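Local coordinates for lipoate-protein ligase, putative (Streptococcus pneumoniae, PDB 1VQZ) that is a putative lipoate-protein ligase, pairing a lipoyl protein ligase A/B-type domain with a smaller C-terminal domain of the bacterial lipoate protein ligase family, at residues A28-A33 and N95-S100; S177-E182 and K270-A275. All blocks are in the same frame, centred on the assembly; numbering follows the deposited sequence.

Contact 1: residues A28-A33 and N95-S100. With EDO (1,2-ethanediol), chain N; EDO (1,2-ethanediol), chain L.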
loop_
_atom_site.group_PDB
_atom_site.type_symbol
_atom_site.label_atom_id
_atom_site.label_comp_id
_atom_site.label_asym_id
_atom_site.label_seq_id
_atom_site.Cartn_x
_atom_site.Cartn_y
_atom_site.Cartn_z
ATOM N N ALA A 28 -4.927 -8.371 -8.350
ATOM C CA ALA A 28 -4.184 -9.048 -9.445
ATOM C C ALA A 28 -4.199 -8.190 -10.742
ATOM O O ALA A 28 -3.185 -8.052 -11.465
ATOM C CB ALA A 28 -4.768 -10.431 -9.687
ATOM N N LEU A 29 -5.361 -7.597 -11.024
ATOM C CA LEU A 29 -5.538 -6.806 -12.218
ATOM C C LEU A 29 -4.666 -5.561 -12.139
ATOM O O LEU A 29 -4.039 -5.184 -13.134
ATOM C CB LEU A 29 -7.021 -6.477 -12.442
ATOM C CG LEU A 29 -7.401 -5.744 -13.740
ATOM C CD1 LEU A 29 -8.743 -6.087 -14.171
ATOM C CD2 LEU A 29 -7.271 -4.200 -13.626
ATOM N N GLU A 30 -4.593 -4.949 -10.950
ATOM C CA GLU A 30 -3.761 -3.754 -10.758
ATOM C C GLU A 30 -2.290 -4.102 -10.941
ATOM O O GLU A 30 -1.543 -3.357 -11.616
ATOM C CB GLU A 30 -4.004 -3.124 -9.371
ATOM C CG GLU A 30 -3.215 -1.835 -9.105
ATOM C CD GLU A 30 -3.301 -1.408 -7.670
ATOM O OE1 GLU A 30 -3.041 -2.261 -6.804
ATOM O OE2 GLU A 30 -3.639 -0.224 -7.410
ATOM N N GLU A 31 -1.857 -5.219 -10.354
ATOM C CA GLU A 31 -0.470 -5.635 -10.524
ATOM C C GLU A 31 -0.119 -5.931 -11.988
ATOM O O GLU A 31 1.022 -5.646 -12.481
ATOM C CB GLU A 31 -0.166 -6.883 -9.682
ATOM C CG GLU A 31 1.323 -7.200 -9.646
ATOM C CD GLU A 31 1.662 -8.476 -8.883
ATOM O OE1 GLU A 31 1.061 -9.550 -9.126
ATOM O OE2 GLU A 31 2.565 -8.398 -8.065
ATOM N N TYR A 32 -1.075 -6.536 -12.686
ATOM C CA TYR A 32 -0.907 -6.828 -14.105
ATOM C C TYR A 32 -0.693 -5.546 -14.935
ATOM O O TYR A 32 0.192 -5.475 -15.773
ATOM C CB TYR A 32 -2.093 -7.614 -14.632
ATOM C CG TYR A 32 -1.805 -8.224 -15.976
ATOM C CD1 TYR A 32 -1.073 -9.408 -16.083
ATOM C CD2 TYR A 32 -2.261 -7.628 -17.139
ATOM C CE1 TYR A 32 -0.759 -9.983 -17.330
ATOM C CE2 TYR A 32 -1.972 -8.199 -18.414
ATOM C CZ TYR A 32 -1.214 -9.383 -18.493
ATOM O OH TYR A 32 -0.944 -9.936 -19.716
ATOM N N ALA A 33 -1.493 -4.511 -14.676
ATOM C CA ALA A 33 -1.290 -3.248 -15.318
ATOM C C ALA A 33 0.095 -2.667 -14.962
ATOM O O ALA A 33 0.844 -2.247 -15.854
ATOM C CB ALA A 33 -2.448 -2.288 -14.966
ATOM N N ASN A 95 -10.907 3.020 -4.763
ATOM C CA ASN A 95 -9.474 2.837 -5.021
ATOM C C ASN A 95 -9.088 3.521 -6.318
ATOM O O ASN A 95 -9.844 3.515 -7.279
ATOM C CB ASN A 95 -9.152 1.313 -5.075
ATOM C CG ASN A 95 -9.433 0.616 -3.731
ATOM O OD1 ASN A 95 -10.310 -0.261 -3.608
ATOM N ND2 ASN A 95 -8.760 1.071 -2.718
ATOM N N TYR A 96 -7.897 4.101 -6.346
ATOM C CA TYR A 96 -7.348 4.692 -7.562
ATOM C C TYR A 96 -5.978 4.087 -7.791
ATOM O O TYR A 96 -5.257 3.716 -6.818
ATOM C CB TYR A 96 -7.260 6.247 -7.502
ATOM C CG TYR A 96 -6.300 6.775 -6.458
ATOM C CD1 TYR A 96 -6.713 7.026 -5.143
ATOM C CD2 TYR A 96 -4.957 6.977 -6.780
ATOM C CE1 TYR A 96 -5.797 7.477 -4.185
ATOM C CE2 TYR A 96 -4.055 7.405 -5.852
ATOM C CZ TYR A 96 -4.459 7.657 -4.560
ATOM O OH TYR A 96 -3.494 8.107 -3.689
ATOM N N THR A 97 -5.606 4.026 -9.073
ATOM C CA THR A 97 -4.288 3.543 -9.504
ATOM C C THR A 97 -3.719 4.444 -10.601
ATOM O O THR A 97 -4.362 4.653 -11.602
ATOM C CB THR A 97 -4.436 2.163 -10.091
ATOM O OG1 THR A 97 -5.020 1.311 -9.111
ATOM C CG2 THR A 97 -3.138 1.615 -10.540
ATOM N N ILE A 98 -2.524 4.981 -10.384
ATOM C CA ILE A 98 -1.811 5.829 -11.343
ATOM C C ILE A 98 -0.449 5.180 -11.597
ATOM O O ILE A 98 0.417 5.220 -10.752
ATOM C CB ILE A 98 -1.596 7.221 -10.767
ATOM C CG1 ILE A 98 -2.924 7.771 -10.232
ATOM C CG2 ILE A 98 -1.014 8.193 -11.801
ATOM C CD1 ILE A 98 -2.713 8.926 -9.297
ATOM N N ILE A 99 -0.278 4.618 -12.786
ATOM C CA ILE A 99 0.964 3.987 -13.227
ATOM C C ILE A 99 1.643 4.760 -14.320
ATOM O O ILE A 99 0.991 5.247 -15.274
ATOM C CB ILE A 99 0.661 2.586 -13.741
ATOM C CG1 ILE A 99 0.162 1.702 -12.584
ATOM C CG2 ILE A 99 1.870 1.972 -14.424
ATOM C CD1 ILE A 99 -0.808 0.633 -13.032
ATOM N N SER A 100 2.967 4.875 -14.200
ATOM C CA SER A 100 3.757 5.672 -15.175
ATOM C C SER A 100 5.161 5.135 -15.315
ATOM O O SER A 100 5.792 4.756 -14.333
ATOM C CB SER A 100 3.850 7.132 -14.755
ATOM O OG SER A 100 4.522 7.178 -13.506
HETATM C C1 EDO N . 3.556 -11.290 -12.016
HETATM O O1 EDO N . 3.694 -9.873 -12.006
HETATM C C2 EDO N . 2.422 -11.626 -11.065
HETATM O O2 EDO N . 2.830 -11.498 -9.706
HETATM C C1 EDO L . -4.849 -2.254 -2.402
HETATM O O1 EDO L . -5.271 -1.091 -1.729
HETATM C C2 EDO L . -3.975 -1.756 -3.528
HETATM O O2 EDO L . -3.762 -2.780 -4.475
HETATM O O HOH W 1 -5.508 1.175 -5.517
#
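Glu30 and Thr97 carry the polar half of this contact. Thr97 OG1 donates a hydrogen bond to Glu30 OE2 at 2.7 Å. The hydroxyl meets that oxygen on its anti side, 19° out of the carboxylate plane. Glu30 can span the gap because its chain is stretched: CG lies anti to the backbone N (chi1 -178°) and chi2 continues the line. Water 1 adds a second link. It donates to Glu30 OE2 at 3.0 Å and to the carbonyl O of Tyr96 at 2.9 Å. His158 ND1 also bonds OE2, which is therefore gripped by three partners. These three bonds probably limit how the buried carboxylate can turn. A 1,2-ethanediol, probably left from the crystallisation liquor, lies at OE1, but so close that the bond length is doubtful.

The apolar contacts are small. Thr97 CG2 lies 3.7 Å from the Glu30 CG methylene, alongside the hydrogen bond. One helical turn on, Ala33 CB meets Ile99 CD1 at 3.9 Å, methyl to methyl.

This is helix-on-sheet packing in the core of the A/B-type ligase domain, with a buried carboxylate at the interface. Helix 23-36 lies against a face of the large mixed sheet. Segments 28-33 and 95-100 run nearly parallel, their axes 17° apart and 9.9 Å at closest approach. Thr97 and Ile99 alternate with Tyr96 and Ile98, whose CB atoms point away from the helix. Strand 93-101 is paired with strands 42-47 and 154-162. Trp47, on the first of these, is also hydrogen-bonded to Thr97 OG1. Behind the helix, Glu31 and Tyr32 pack on helix 231-245.

Contact 2: residues S177-E182 and K270-A275; sequences SKDKFE and KVEVFA
Lys270 reaches across one face of the Phe181 ring, and its side chain can be followed atom by atom. CB leaves the strand, and CG stands anti to the backbone N (chi1 -179°). Lys270 CG comes first to the ring, 3.3 Å from Phe181 CE2. Lys270 CD is next and sits over the face, 3.7 Å from the Phe181 ring centroid, in a CH-pi contact. Here the chain bends at chi3 (106°), which keeps the outer part close to the ring. Lys270 CE lies 3.8 Å from Phe181 CZ. Lys270 NZ ends 4.2 Å from the Phe181 ring centroid and 29° off the ring normal, an off-centre cation-pi contact. Water 2 accepts a bond from Ser177 N and a weak one from NZ. Glu64 is a long, weak ion partner of NZ.

The carbonyl O of Val271 lies at the ring's edge, near its plane, while Glu272 approaches CZ obliquely. Beyond the ring, Asp179 OD2 and Glu272 OE2 stand 4.0 Å apart. Waters 3 and 4 each donate to both oxygens. In the 177-182 loop, Ser177 OG accepts from Asp179 N at 3.0 Å, closing an ST turn.

The contact joins this loop to strand 269-278 of the four-stranded sheet. Arg261, from the neighbouring strand 260-266, forms a salt bridge with Glu272 and a cation-pi contact with Phe181. If both are charged, the two acids would be expected to repel. The bridging waters and the arginine probably offset that, so one aromatic ring and one buried acid draw on the same cation.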
loop_
_atom_site.group_PDB
_atom_site.type_symbol
_atom_site.label_atom_id
_atom_site.label_comp_id
_atom_site.label_asym_id
_atom_site.label_seq_id
_atom_site.Cartn_x
_atom_site.Cartn_y
_atom_site.Cartn_z
ATOM N N SER A 177 -0.868 -8.256 18.813
ATOM C CA SER A 177 0.047 -9.395 18.985
ATOM C C SER A 177 0.474 -9.610 20.443
ATOM O O SER A 177 0.679 -8.653 21.184
ATOM C CB SER A 177 1.338 -9.200 18.162
ATOM O OG SER A 177 2.199 -10.353 18.278
ATOM N N LYS A 178 0.639 -10.872 20.830
ATOM C CA LYS A 178 1.222 -11.201 22.137
ATOM C C LYS A 178 2.742 -11.045 22.134
ATOM O O LYS A 178 3.329 -10.958 23.199
ATOM C CB LYS A 178 0.858 -12.635 22.573
ATOM N N ASP A 179 3.363 -11.006 20.942
ATOM C CA ASP A 179 4.820 -10.842 20.830
ATOM C C ASP A 179 5.291 -9.472 21.339
ATOM O O ASP A 179 4.620 -8.458 21.173
ATOM C CB ASP A 179 5.288 -11.043 19.394
ATOM C CG ASP A 179 4.725 -12.308 18.760
ATOM O OD1 ASP A 179 4.644 -13.342 19.454
ATOM O OD2 ASP A 179 4.377 -12.262 17.554
ATOM N N LYS A 180 6.456 -9.462 21.960
ATOM C CA LYS A 180 6.960 -8.250 22.583
ATOM C C LYS A 180 7.532 -7.319 21.524
ATOM O O LYS A 180 8.178 -7.761 20.593
ATOM C CB LYS A 180 8.025 -8.572 23.626
ATOM N N PHE A 181 7.231 -6.036 21.666
ATOM C CA PHE A 181 7.902 -4.979 20.937
ATOM C C PHE A 181 8.423 -3.949 21.938
ATOM O O PHE A 181 7.666 -3.491 22.802
ATOM C CB PHE A 181 6.950 -4.344 19.929
ATOM C CG PHE A 181 6.748 -5.175 18.690
ATOM C CD1 PHE A 181 5.804 -6.195 18.676
ATOM C CD2 PHE A 181 7.505 -4.936 17.530
ATOM C CE1 PHE A 181 5.630 -6.977 17.547
ATOM C CE2 PHE A 181 7.338 -5.709 16.406
ATOM C CZ PHE A 181 6.400 -6.719 16.399
ATOM N N GLU A 182 9.719 -3.628 21.857
ATOM C CA GLU A 182 10.252 -2.471 22.535
ATOM C C GLU A 182 9.659 -1.229 21.884
ATOM O O GLU A 182 9.595 -1.135 20.662
ATOM C CB GLU A 182 11.776 -2.450 22.439
ATOM C CG GLU A 182 12.392 -1.183 22.990
ATOM C CD GLU A 182 13.887 -1.115 22.805
ATOM O OE1 GLU A 182 14.456 -2.143 22.381
ATOM O OE2 GLU A 182 14.490 -0.046 23.103
ATOM N N LYS A 270 6.598 -0.073 13.104
ATOM C CA LYS A 270 7.044 -1.279 13.729
ATOM C C LYS A 270 7.999 -2.064 12.810
ATOM O O LYS A 270 7.718 -2.257 11.614
ATOM C CB LYS A 270 5.741 -2.066 13.991
ATOM C CG LYS A 270 5.830 -3.344 14.630
ATOM C CD LYS A 270 4.559 -3.608 15.434
ATOM C CE LYS A 270 3.685 -4.579 14.795
ATOM N NZ LYS A 270 2.761 -5.150 15.856
ATOM N N VAL A 271 9.115 -2.534 13.378
ATOM C CA VAL A 271 10.094 -3.378 12.672
ATOM C C VAL A 271 10.337 -4.661 13.485
ATOM O O VAL A 271 10.737 -4.614 14.645
ATOM C CB VAL A 271 11.448 -2.657 12.441
ATOM C CG1 VAL A 271 12.437 -3.583 11.739
ATOM C CG2 VAL A 271 11.249 -1.368 11.673
ATOM N N GLU A 272 10.062 -5.798 12.852
ATOM C CA GLU A 272 10.212 -7.129 13.429
ATOM C C GLU A 272 11.209 -7.924 12.604
ATOM O O GLU A 272 11.036 -8.099 11.409
ATOM C CB GLU A 272 8.888 -7.856 13.447
ATOM C CG GLU A 272 8.906 -9.168 14.286
ATOM C CD GLU A 272 7.557 -9.880 14.327
ATOM O OE1 GLU A 272 6.786 -9.785 13.332
ATOM O OE2 GLU A 272 7.293 -10.570 15.358
ATOM N N VAL A 273 12.248 -8.405 13.262
ATOM C CA VAL A 273 13.353 -9.058 12.588
ATOM C C VAL A 273 13.497 -10.509 13.018
ATOM O O VAL A 273 13.678 -10.816 14.188
ATOM C CB VAL A 273 14.671 -8.355 12.905
ATOM C CG1 VAL A 273 15.838 -9.088 12.189
ATOM C CG2 VAL A 273 14.604 -6.895 12.550
ATOM N N PHE A 274 13.453 -11.407 12.055
ATOM C CA PHE A 274 13.725 -12.817 12.327
ATOM C C PHE A 274 15.086 -13.184 11.674
ATOM O O PHE A 274 15.201 -13.235 10.458
ATOM C CB PHE A 274 12.612 -13.717 11.761
ATOM C CG PHE A 274 11.248 -13.480 12.360
ATOM C CD1 PHE A 274 10.406 -12.513 11.846
ATOM C CD2 PHE A 274 10.781 -14.273 13.396
ATOM C CE1 PHE A 274 9.128 -12.332 12.370
ATOM C CE2 PHE A 274 9.511 -14.079 13.941
ATOM C CZ PHE A 274 8.685 -13.098 13.405
ATOM N N ALA A 275 16.097 -13.446 12.485
ATOM C CA ALA A 275 17.448 -13.743 11.965
ATOM C C ALA A 275 17.928 -15.116 12.374
ATOM O O ALA A 275 17.742 -15.528 13.534
ATOM C CB ALA A 275 18.418 -12.714 12.429
HETATM O O HOH W 2 -0.373 -6.145 16.498
HETATM O O HOH W 3 6.171 -13.167 15.838
HETATM O O HOH W 4 4.513 -9.858 16.044
#

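Contact 1 is buried, whereas contact 2 is only partly so. They lie on opposite sides of the chain's centre, with nearest atoms about 21 Å apart, and share no helix or strand. The first holds a helix against the large mixed sheet, with both segments in the A/B-type ligase region. The second brings a loop from that region to a strand of the C-terminal ligase region. Both use a glutamate and bridging water, but differently. In contact 1 a direct hydroxyl bond crosses the interface, beside a small methyl contact. In contact 2 no direct hydrogen bond crosses it, and the main touch is a lysine lying over an aromatic ring.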